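Local coordinates for protein inorganic pyrophosphatase (PDB 5TEA) that probably hydrolyses inorganic pyrophosphate to two phosphate ions with the help of magnesium, working as a homohexamer, at residues P62-F67 / L83-P88; R98-M103 / K114-P119; V102-D107 / V161-G166. All blocks are in the same frame, centred on the assembly; numbering follows the deposited sequence. Where two conformers were deposited one is given.

Contact 1. Residues P62-F67 / L83-P88; sequences PTNYGF and LVTEQP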
loop_
_atom_site.group_PDB
_atom_site.type_symbol
_atom_site.label_atom_id
_atom_site.label_comp_id
_atom_site.label_asym_id
_atom_site.label_seq_id
_atom_site.Cartn_x
_atom_site.Cartn_y
_atom_site.Cartn_z
ATOM N N PRO B 62 -5.814 13.258 -9.002
ATOM C CA PRO B 62 -5.148 13.909 -7.863
ATOM C C PRO B 62 -6.034 14.060 -6.638
ATOM O O PRO B 62 -5.501 14.293 -5.542
ATOM C CB PRO B 62 -4.753 15.287 -8.431
ATOM C CG PRO B 62 -5.803 15.559 -9.488
ATOM C CD PRO B 62 -6.115 14.210 -10.088
ATOM N N THR B 63 -7.357 13.969 -6.788
ATOM C CA THR B 63 -8.301 13.972 -5.673
ATOM C C THR B 63 -9.258 12.814 -5.876
ATOM O O THR B 63 -9.276 12.196 -6.933
ATOM C CB THR B 63 -9.120 15.268 -5.603
ATOM O OG1 THR B 63 -10.082 15.259 -6.670
ATOM C CG2 THR B 63 -8.207 16.491 -5.752
ATOM N N ASN B 64 -10.090 12.535 -4.876
ATOM C CA ASN B 64 -11.200 11.629 -5.139
ATOM C C ASN B 64 -12.127 12.293 -6.147
ATOM O O ASN B 64 -12.172 13.524 -6.257
ATOM C CB ASN B 64 -11.953 11.291 -3.851
ATOM C CG ASN B 64 -11.042 10.775 -2.770
ATOM O OD1 ASN B 64 -10.591 9.615 -2.811
ATOM N ND2 ASN B 64 -10.769 11.617 -1.779
ATOM N N TYR B 65 -12.855 11.473 -6.902
ATOM C CA TYR B 65 -13.708 11.969 -7.973
ATOM C C TYR B 65 -15.109 11.409 -7.791
ATOM O O TYR B 65 -15.281 10.193 -7.676
ATOM C CB TYR B 65 -13.139 11.557 -9.334
ATOM C CG TYR B 65 -13.677 12.311 -10.527
ATOM C CD1 TYR B 65 -13.072 13.490 -10.962
ATOM C CD2 TYR B 65 -14.756 11.820 -11.256
ATOM C CE1 TYR B 65 -13.547 14.168 -12.065
ATOM C CE2 TYR B 65 -15.230 12.496 -12.372
ATOM C CZ TYR B 65 -14.617 13.667 -12.767
ATOM O OH TYR B 65 -15.065 14.346 -13.874
ATOM N N GLY B 66 -16.109 12.284 -7.754
ATOM C CA GLY B 66 -17.469 11.801 -7.580
ATOM C C GLY B 66 -18.524 12.627 -8.286
ATOM O O GLY B 66 -18.202 13.406 -9.186
ATOM N N PHE B 67 -19.787 12.497 -7.876
ATOM C CA PHE B 67 -20.836 13.300 -8.495
ATOM C C PHE B 67 -21.890 13.666 -7.463
ATOM O O PHE B 67 -21.966 13.081 -6.382
ATOM C CB PHE B 67 -21.495 12.574 -9.672
ATOM C CG PHE B 67 -22.345 11.393 -9.276
ATOM C CD1 PHE B 67 -21.767 10.142 -9.056
ATOM C CD2 PHE B 67 -23.720 11.519 -9.153
ATOM C CE1 PHE B 67 -22.547 9.045 -8.711
ATOM C CE2 PHE B 67 -24.505 10.419 -8.796
ATOM C CZ PHE B 67 -23.915 9.184 -8.580
ATOM N N LEU B 83 -13.308 15.711 -4.553
ATOM C CA LEU B 83 -13.415 15.579 -3.106
ATOM C C LEU B 83 -12.021 15.366 -2.538
ATOM O O LEU B 83 -11.377 14.348 -2.832
ATOM C CB LEU B 83 -14.332 14.417 -2.732
ATOM C CG LEU B 83 -14.471 14.157 -1.225
ATOM C CD1 LEU B 83 -15.358 15.230 -0.594
ATOM C CD2 LEU B 83 -15.027 12.759 -0.979
ATOM N N VAL B 84 -11.558 16.318 -1.740
ATOM C CA VAL B 84 -10.187 16.332 -1.238
ATOM C C VAL B 84 -10.158 15.697 0.148
ATOM O O VAL B 84 -10.864 16.137 1.056
ATOM C CB VAL B 84 -9.628 17.761 -1.205
ATOM C CG1 VAL B 84 -8.231 17.795 -0.573
ATOM C CG2 VAL B 84 -9.629 18.357 -2.633
ATOM N N THR B 85 -9.347 14.653 0.307
ATOM C CA THR B 85 -9.122 14.006 1.591
ATOM C C THR B 85 -7.638 13.698 1.720
ATOM O O THR B 85 -6.908 13.659 0.729
ATOM C CB THR B 85 -9.898 12.676 1.748
ATOM O OG1 THR B 85 -9.487 11.763 0.725
ATOM C CG2 THR B 85 -11.416 12.872 1.680
ATOM N N GLU B 86 -7.206 13.424 2.949
ATOM C CA GLU B 86 -5.820 13.002 3.152
ATOM C C GLU B 86 -5.592 11.573 2.656
ATOM O O GLU B 86 -4.548 11.277 2.059
ATOM C CB GLU B 86 -5.439 13.132 4.634
ATOM C CG GLU B 86 -5.070 14.558 5.084
ATOM C CD GLU B 86 -6.252 15.407 5.594
ATOM O OE1 GLU B 86 -7.127 14.893 6.345
ATOM O OE2 GLU B 86 -6.289 16.614 5.248
ATOM N N GLN B 87 -6.548 10.673 2.894
ATOM C CA GLN B 87 -6.448 9.298 2.454
ATOM C C GLN B 87 -7.568 8.967 1.466
ATOM O O GLN B 87 -8.701 9.433 1.635
ATOM C CB GLN B 87 -6.495 8.348 3.668
ATOM C CG GLN B 87 -5.270 8.474 4.605
ATOM C CD GLN B 87 -5.426 9.521 5.713
ATOM O OE1 GLN B 87 -6.541 9.882 6.104
ATOM N NE2 GLN B 87 -4.297 9.998 6.237
ATOM N N PRO B 88 -7.290 8.179 0.427
ATOM C CA PRO B 88 -8.310 7.944 -0.612
ATOM C C PRO B 88 -9.593 7.317 -0.073
ATOM O O PRO B 88 -9.579 6.491 0.846
ATOM C CB PRO B 88 -7.604 7.000 -1.602
ATOM C CG PRO B 88 -6.151 7.230 -1.384
ATOM C CD PRO B 88 -5.992 7.568 0.080
#

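Contact 2. Residues R98-M103 / K114-P119; sequences RVIGVM and KIVCVP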
loop_
_atom_site.group_PDB
_atom_site.type_symbol
_atom_site.label_atom_id
_atom_site.label_comp_id
_atom_site.label_asym_id
_atom_site.label_seq_id
_atom_site.Cartn_x
_atom_site.Cartn_y
_atom_site.Cartn_z
ATOM N N ARG B 98 -18.847 19.437 2.352
ATOM C CA ARG B 98 -18.911 20.893 2.300
ATOM C C ARG B 98 -18.400 21.366 0.946
ATOM O O ARG B 98 -17.342 20.920 0.491
ATOM C CB ARG B 98 -18.091 21.524 3.430
ATOM C CG ARG B 98 -17.791 23.010 3.221
ATOM C CD ARG B 98 -16.982 23.606 4.374
ATOM N NE ARG B 98 -17.800 23.817 5.564
ATOM C CZ ARG B 98 -18.560 24.888 5.788
ATOM N NH1 ARG B 98 -18.619 25.881 4.908
ATOM N NH2 ARG B 98 -19.263 24.968 6.907
ATOM N N VAL B 99 -19.161 22.258 0.307
ATOM C CA VAL B 99 -18.764 22.912 -0.943
ATOM C C VAL B 99 -17.764 24.019 -0.614
ATOM O O VAL B 99 -18.093 24.949 0.132
ATOM C CB VAL B 99 -19.990 23.505 -1.654
ATOM C CG1 VAL B 99 -19.572 24.308 -2.906
ATOM C CG2 VAL B 99 -21.012 22.437 -1.988
ATOM N N ILE B 100 -16.554 23.948 -1.169
ATOM C CA ILE B 100 -15.565 24.996 -0.918
ATOM C C ILE B 100 -15.163 25.779 -2.161
ATOM O O ILE B 100 -14.449 26.788 -2.021
ATOM C CB ILE B 100 -14.298 24.470 -0.197
ATOM C CG1 ILE B 100 -13.474 23.546 -1.106
ATOM C CG2 ILE B 100 -14.645 23.835 1.165
ATOM C CD1 ILE B 100 -12.089 23.228 -0.547
ATOM N N GLY B 101 -15.609 25.394 -3.355
ATOM C CA GLY B 101 -15.255 26.123 -4.557
ATOM C C GLY B 101 -15.707 25.369 -5.797
ATOM O O GLY B 101 -16.388 24.341 -5.707
ATOM N N VAL B 102 -15.332 25.903 -6.957
ATOM C CA VAL B 102 -15.633 25.244 -8.230
ATOM C C VAL B 102 -14.469 25.424 -9.184
ATOM O O VAL B 102 -13.879 26.507 -9.274
ATOM C CB VAL B 102 -16.959 25.743 -8.848
ATOM C CG1 VAL B 102 -16.995 27.287 -8.992
ATOM C CG2 VAL B 102 -17.263 25.022 -10.164
ATOM N N MET B 103 -14.105 24.333 -9.861
ATOM C CA MET B 103 -13.162 24.390 -10.967
ATOM C C MET B 103 -13.977 24.568 -12.244
ATOM O O MET B 103 -14.642 23.629 -12.683
ATOM C CB MET B 103 -12.314 23.116 -11.015
ATOM C CG MET B 103 -11.189 23.205 -12.014
ATOM S SD MET B 103 -10.248 21.667 -12.099
ATOM C CE MET B 103 -11.324 20.683 -13.135
ATOM N N LYS B 114 -16.498 21.286 -12.180
ATOM C CA LYS B 114 -16.319 20.313 -11.111
ATOM C C LYS B 114 -16.342 21.035 -9.770
ATOM O O LYS B 114 -15.558 21.962 -9.544
ATOM C CB LYS B 114 -15.018 19.525 -11.321
ATOM C CG LYS B 114 -14.912 19.043 -12.779
ATOM C CD LYS B 114 -14.039 17.840 -12.978
ATOM C CE LYS B 114 -13.826 17.612 -14.473
ATOM N NZ LYS B 114 -15.111 17.322 -15.172
ATOM N N ILE B 115 -17.274 20.648 -8.913
ATOM C CA ILE B 115 -17.422 21.263 -7.591
ATOM C C ILE B 115 -16.316 20.728 -6.699
ATOM O O ILE B 115 -16.055 19.521 -6.692
ATOM C CB ILE B 115 -18.805 20.942 -7.002
ATOM C CG1 ILE B 115 -19.909 21.229 -8.031
ATOM C CG2 ILE B 115 -19.059 21.740 -5.714
ATOM C CD1 ILE B 115 -19.917 22.705 -8.481
ATOM N N VAL B 116 -15.638 21.619 -5.968
ATOM C CA VAL B 116 -14.567 21.219 -5.054
ATOM C C VAL B 116 -15.164 21.083 -3.660
ATOM O O VAL B 116 -15.836 22.001 -3.169
ATOM C CB VAL B 116 -13.405 22.225 -5.064
ATOM C CG1 VAL B 116 -12.242 21.676 -4.227
ATOM C CG2 VAL B 116 -12.962 22.538 -6.490
ATOM N N CYS B 117 -14.951 19.927 -3.036
ATOM C CA CYS B 117 -15.590 19.611 -1.766
ATOM C C CYS B 117 -14.582 18.983 -0.821
ATOM O O CYS B 117 -13.561 18.428 -1.246
ATOM C CB CYS B 117 -16.757 18.618 -1.936
ATOM S SG CYS B 117 -18.188 19.241 -2.826
ATOM N N VAL B 118 -14.923 19.029 0.465
ATOM C CA VAL B 118 -14.280 18.216 1.498
ATOM C C VAL B 118 -15.385 17.544 2.303
ATOM O O VAL B 118 -16.537 18.009 2.302
ATOM C CB VAL B 118 -13.372 19.070 2.417
ATOM C CG1 VAL B 118 -12.184 19.637 1.612
ATOM C CG2 VAL B 118 -14.191 20.217 3.066
ATOM N N PRO B 119 -15.079 16.460 3.008
ATOM C CA PRO B 119 -16.089 15.880 3.904
ATOM C C PRO B 119 -16.575 16.933 4.890
ATOM O O PRO B 119 -15.791 17.756 5.379
ATOM C CB PRO B 119 -15.333 14.753 4.620
ATOM C CG PRO B 119 -14.177 14.429 3.698
ATOM C CD PRO B 119 -13.784 15.762 3.121
#

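Contact 3. Residues V102-D107 / V161-G166; sequences VMKFVD and VESWGG. Unlike the reference sequence in segment 161-166: G166 (reference Asp).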
loop_
_atom_site.group_PDB
_atom_site.type_symbol
_atom_site.label_atom_id
_atom_site.label_comp_id
_atom_site.label_asym_id
_atom_site.label_seq_id
_atom_site.Cartn_x
_atom_site.Cartn_y
_atom_site.Cartn_z
ATOM N N VAL B 102 -15.332 25.903 -6.957
ATOM C CA VAL B 102 -15.633 25.244 -8.230
ATOM C C VAL B 102 -14.469 25.424 -9.184
ATOM O O VAL B 102 -13.879 26.507 -9.274
ATOM C CB VAL B 102 -16.959 25.743 -8.848
ATOM C CG1 VAL B 102 -16.995 27.287 -8.992
ATOM C CG2 VAL B 102 -17.263 25.022 -10.164
ATOM N N MET B 103 -14.105 24.333 -9.861
ATOM C CA MET B 103 -13.162 24.390 -10.967
ATOM C C MET B 103 -13.977 24.568 -12.244
ATOM O O MET B 103 -14.642 23.629 -12.683
ATOM C CB MET B 103 -12.314 23.116 -11.015
ATOM C CG MET B 103 -11.189 23.205 -12.014
ATOM S SD MET B 103 -10.248 21.667 -12.099
ATOM C CE MET B 103 -11.324 20.683 -13.135
ATOM N N LYS B 104 -13.968 25.786 -12.815
ATOM C CA LYS B 104 -14.637 26.009 -14.089
ATOM C C LYS B 104 -13.814 25.379 -15.203
ATOM O O LYS B 104 -12.624 25.675 -15.348
ATOM C CB LYS B 104 -14.823 27.503 -14.360
ATOM C CG LYS B 104 -15.736 28.180 -13.353
ATOM C CD LYS B 104 -17.176 27.729 -13.517
ATOM C CE LYS B 104 -17.781 28.287 -14.800
ATOM N NZ LYS B 104 -19.238 28.012 -14.944
ATOM N N PHE B 105 -14.450 24.532 -16.008
ATOM C CA PHE B 105 -13.688 23.623 -16.854
ATOM C C PHE B 105 -14.440 23.389 -18.151
ATOM O O PHE B 105 -15.664 23.233 -18.157
ATOM C CB PHE B 105 -13.444 22.305 -16.118
ATOM C CG PHE B 105 -12.542 21.342 -16.840
ATOM C CD1 PHE B 105 -11.217 21.656 -17.092
ATOM C CD2 PHE B 105 -13.017 20.098 -17.214
ATOM C CE1 PHE B 105 -10.384 20.747 -17.755
ATOM C CE2 PHE B 105 -12.194 19.169 -17.860
ATOM C CZ PHE B 105 -10.876 19.498 -18.128
ATOM N N VAL B 106 -13.692 23.355 -19.245
ATOM C CA VAL B 106 -14.240 23.079 -20.560
ATOM C C VAL B 106 -13.564 21.820 -21.067
ATOM O O VAL B 106 -12.331 21.713 -21.035
ATOM C CB VAL B 106 -14.033 24.263 -21.521
ATOM C CG1 VAL B 106 -14.494 23.894 -22.925
ATOM C CG2 VAL B 106 -14.807 25.483 -20.999
ATOM N N ASP B 107 -14.373 20.864 -21.503
ATOM C CA ASP B 107 -13.908 19.547 -21.936
ATOM C C ASP B 107 -14.606 19.268 -23.254
ATOM O O ASP B 107 -15.838 19.172 -23.291
ATOM C CB ASP B 107 -14.257 18.485 -20.887
ATOM C CG ASP B 107 -13.633 17.125 -21.170
ATOM O OD1 ASP B 107 -13.219 16.853 -22.310
ATOM O OD2 ASP B 107 -13.572 16.310 -20.224
ATOM N N VAL B 161 -8.915 24.401 -17.794
ATOM C CA VAL B 161 -9.409 25.033 -16.572
ATOM C C VAL B 161 -9.451 26.539 -16.796
ATOM O O VAL B 161 -8.411 27.175 -17.006
ATOM C CB VAL B 161 -8.529 24.680 -15.366
ATOM C CG1 VAL B 161 -9.036 25.440 -14.127
ATOM C CG2 VAL B 161 -8.500 23.144 -15.140
ATOM N N GLU B 162 -10.659 27.107 -16.765
ATOM C CA GLU B 162 -10.872 28.505 -17.115
ATOM C C GLU B 162 -10.689 29.438 -15.932
ATOM O O GLU B 162 -10.229 30.571 -16.117
ATOM C CB GLU B 162 -12.280 28.707 -17.674
ATOM C CG GLU B 162 -12.591 27.851 -18.887
ATOM C CD GLU B 162 -11.903 28.342 -20.155
ATOM O OE1 GLU B 162 -11.111 29.303 -20.088
ATOM O OE2 GLU B 162 -12.159 27.763 -21.228
ATOM N N SER B 163 -11.035 28.976 -14.734
ATOM C CA SER B 163 -10.939 29.777 -13.520
ATOM C C SER B 163 -11.284 28.892 -12.338
ATOM O O SER B 163 -11.823 27.791 -12.488
ATOM C CB SER B 163 -11.876 30.982 -13.547
ATOM O OG SER B 163 -13.231 30.563 -13.473
ATOM N N TRP B 164 -10.980 29.410 -11.152
ATOM C CA TRP B 164 -11.348 28.792 -9.889
ATOM C C TRP B 164 -12.338 29.720 -9.209
ATOM O O TRP B 164 -12.045 30.906 -9.027
ATOM C CB TRP B 164 -10.119 28.577 -9.017
ATOM C CG TRP B 164 -9.205 27.534 -9.559
ATOM C CD1 TRP B 164 -8.106 27.732 -10.332
ATOM C CD2 TRP B 164 -9.304 26.123 -9.349
ATOM N NE1 TRP B 164 -7.500 26.524 -10.614
ATOM C CE2 TRP B 164 -8.223 25.522 -10.029
ATOM C CE3 TRP B 164 -10.202 25.308 -8.660
ATOM C CZ2 TRP B 164 -8.014 24.156 -10.031
ATOM C CZ3 TRP B 164 -9.991 23.944 -8.662
ATOM C CH2 TRP B 164 -8.910 23.383 -9.340
ATOM N N GLY B 165 -13.515 29.193 -8.881
ATOM C CA GLY B 165 -14.584 30.004 -8.321
ATOM C C GLY B 165 -14.801 29.672 -6.860
ATOM O O GLY B 165 -14.429 28.582 -6.414
ATOM N N GLY B 166 -15.402 30.590 -6.103
ATOM C CA GLY B 166 -15.653 30.354 -4.699
ATOM C C GLY B 166 -16.932 29.562 -4.493
ATOM O O GLY B 166 -17.583 29.113 -5.438
#

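Contact 1. Residues P62-F67 / L83-P88
N64 and L83 form the antiparallel, hydrogen-bonded pair that joins strands 64-67 and 80-83 in the main mixed sheet of the soluble pyrophosphatase fold. The tight side of the contact gathers round these two residues. L83 N donates to N64 O at 3.0 Å, while the return bond from N64 N to L83 O is weak and bent. The hydroxyl of T63 is a second donor to N64 O and reaches it from the opposite face of the carbonyl plane. Asparagine suits the end of this ladder because its buried amide goes on bonding where the backbones part. With CG beside the backbone N (chi1 -53°), ND2 spends both its N-H groups, one on L83 O at 3.0 Å and one on T85 OG1 at 2.8 Å, the latter in the amide plane. OD1 accepts from the backbone N of A34 and of L89, so both ends of the amide are in use. The rest of the loop beyond L83 is looser and more open to solvent. V84 points away and meets T63 merely through a CG2-CG2 touch of 3.9 Å. Exposed P88 lies with its CA 3.6 Å from N64 OD1. The turn between them is braced by T85 OG1, which donates to Q87 O at 2.6 Å.

Contact 2. Residues R98-M103 / K114-P119
V116 faces two residues of the neighbouring strand, I100 and G101. Its carbonyl O takes a nearly straight bond from I100 N (2.9 Å, 167°) and a long, weak one from G101 N, while V116 N donates to G101 O at 2.8 Å. The extra residue lets the I100 side chain reach V116, where their CG1 methylene and methyl carbons meet at 3.8 Å. I100 CG1 sits between the backbone N and carbonyl carbon (chi1 69°), which brings it over V116 O; I100 CG2 meets V118 CG2 almost at a right angle. Beta-branched valine and isoleucine favour the extended backbone and fill the interior. Farther along, the face of V116 carries M103 beside K114, their chains running the same way with M103 CE 3.9 Å from K114 CD, so the lysine's methylenes lie against apolar atoms.

On the other face V99 CG1 touches I115 CG2 and V102 CG2 touches I115 CD1 at 3.9 Å; C117 lies next to V99 there. Helix 167-183 packs on this face, A170 against V99 and V102, and I174 against V99 and I115. Beyond the methylenes, K114 NZ forms a salt bridge with D112 and a hydrogen bond to D80. Both aspartates belong to the bound calcium site, and both are predicted magnesium ligands, so the strand holds a lysine among the carboxylates of the metal centre. The whole is an antiparallel beta hairpin with a classic beta bulge, one end of which borders the active site.

Contact 3. Residues V102-D107 / V161-G166
M103 lies against one face of the W164 indole, and the aromatic contacts centre on this pair. The two side chains run alongside each other in the same direction; M103 CG is 3.7 Å from the centroid of the six-membered ring, over its face, in a CH-pi contact. The sulfur stands obliquely to the ring, SD 4.3 Å from the centroid, as a Met-aromatic contact. A flexible, unbranched methionine can follow the flat indole, and V161 CG1 adds to the same face nearer the rim. The indole is also held through NE1, on its five-membered ring, which donates to E144 OE1 of helix 137-149.

Apolar packing continues with V161 CG2, which meets F105 CD1 at 3.7 Å. F105 CG, anti to the backbone N (chi1 -174°), carries the ring alongside V161, and the turn about chi2 (64°) presents its edge to V161 N and CA. The ring also packs on Y150, a predicted substrate-binding residue.

Backbone hydrogen bonds make strand 159-165 an antiparallel edge partner of 94-107 in the main sheet of the pyrophosphatase fold. G165 N donates almost straight to V102 O (2.7 Å, 178°), and V102 N returns a bond to G165 O. Having no side chain, G165 can accept V102 CG1 at 3.7 Å from its CA. At the other end E162 N donates to K104 O at 2.8 Å.

Among the more exposed side chains, K104 rests CG on S163 OG at 3.5 Å, bends at chi2 and chi3, and carries NZ to a salt bridge with D113. V106 CG2 touches E162 OE2 at 3.5 Å.

From the N terminus, contact 1 comes first, closing the loop that carries D73, D77 and E78 of the calcium site. It ends before contact 2 opens, so the two stand in series. Contact 2 closes the short turn between strands 94-107 and 110-119. Contact 3 starts on the same strand, shares V102 and M103 with it, and reaches past helix 137-149 to strand 159-165; contacts 2 and 3 thus each give strand 94-107 a neighbour. Strands 80-83 and 110-119 run parallel in the sheet, and V84 N, just past the first, comes 3.0 Å from C117 O. Contacts 2 and 3 join through the shared strand, with V116 also packing on W164. Contacts 1 and 3 do not touch, their centres lying about 17 Å apart.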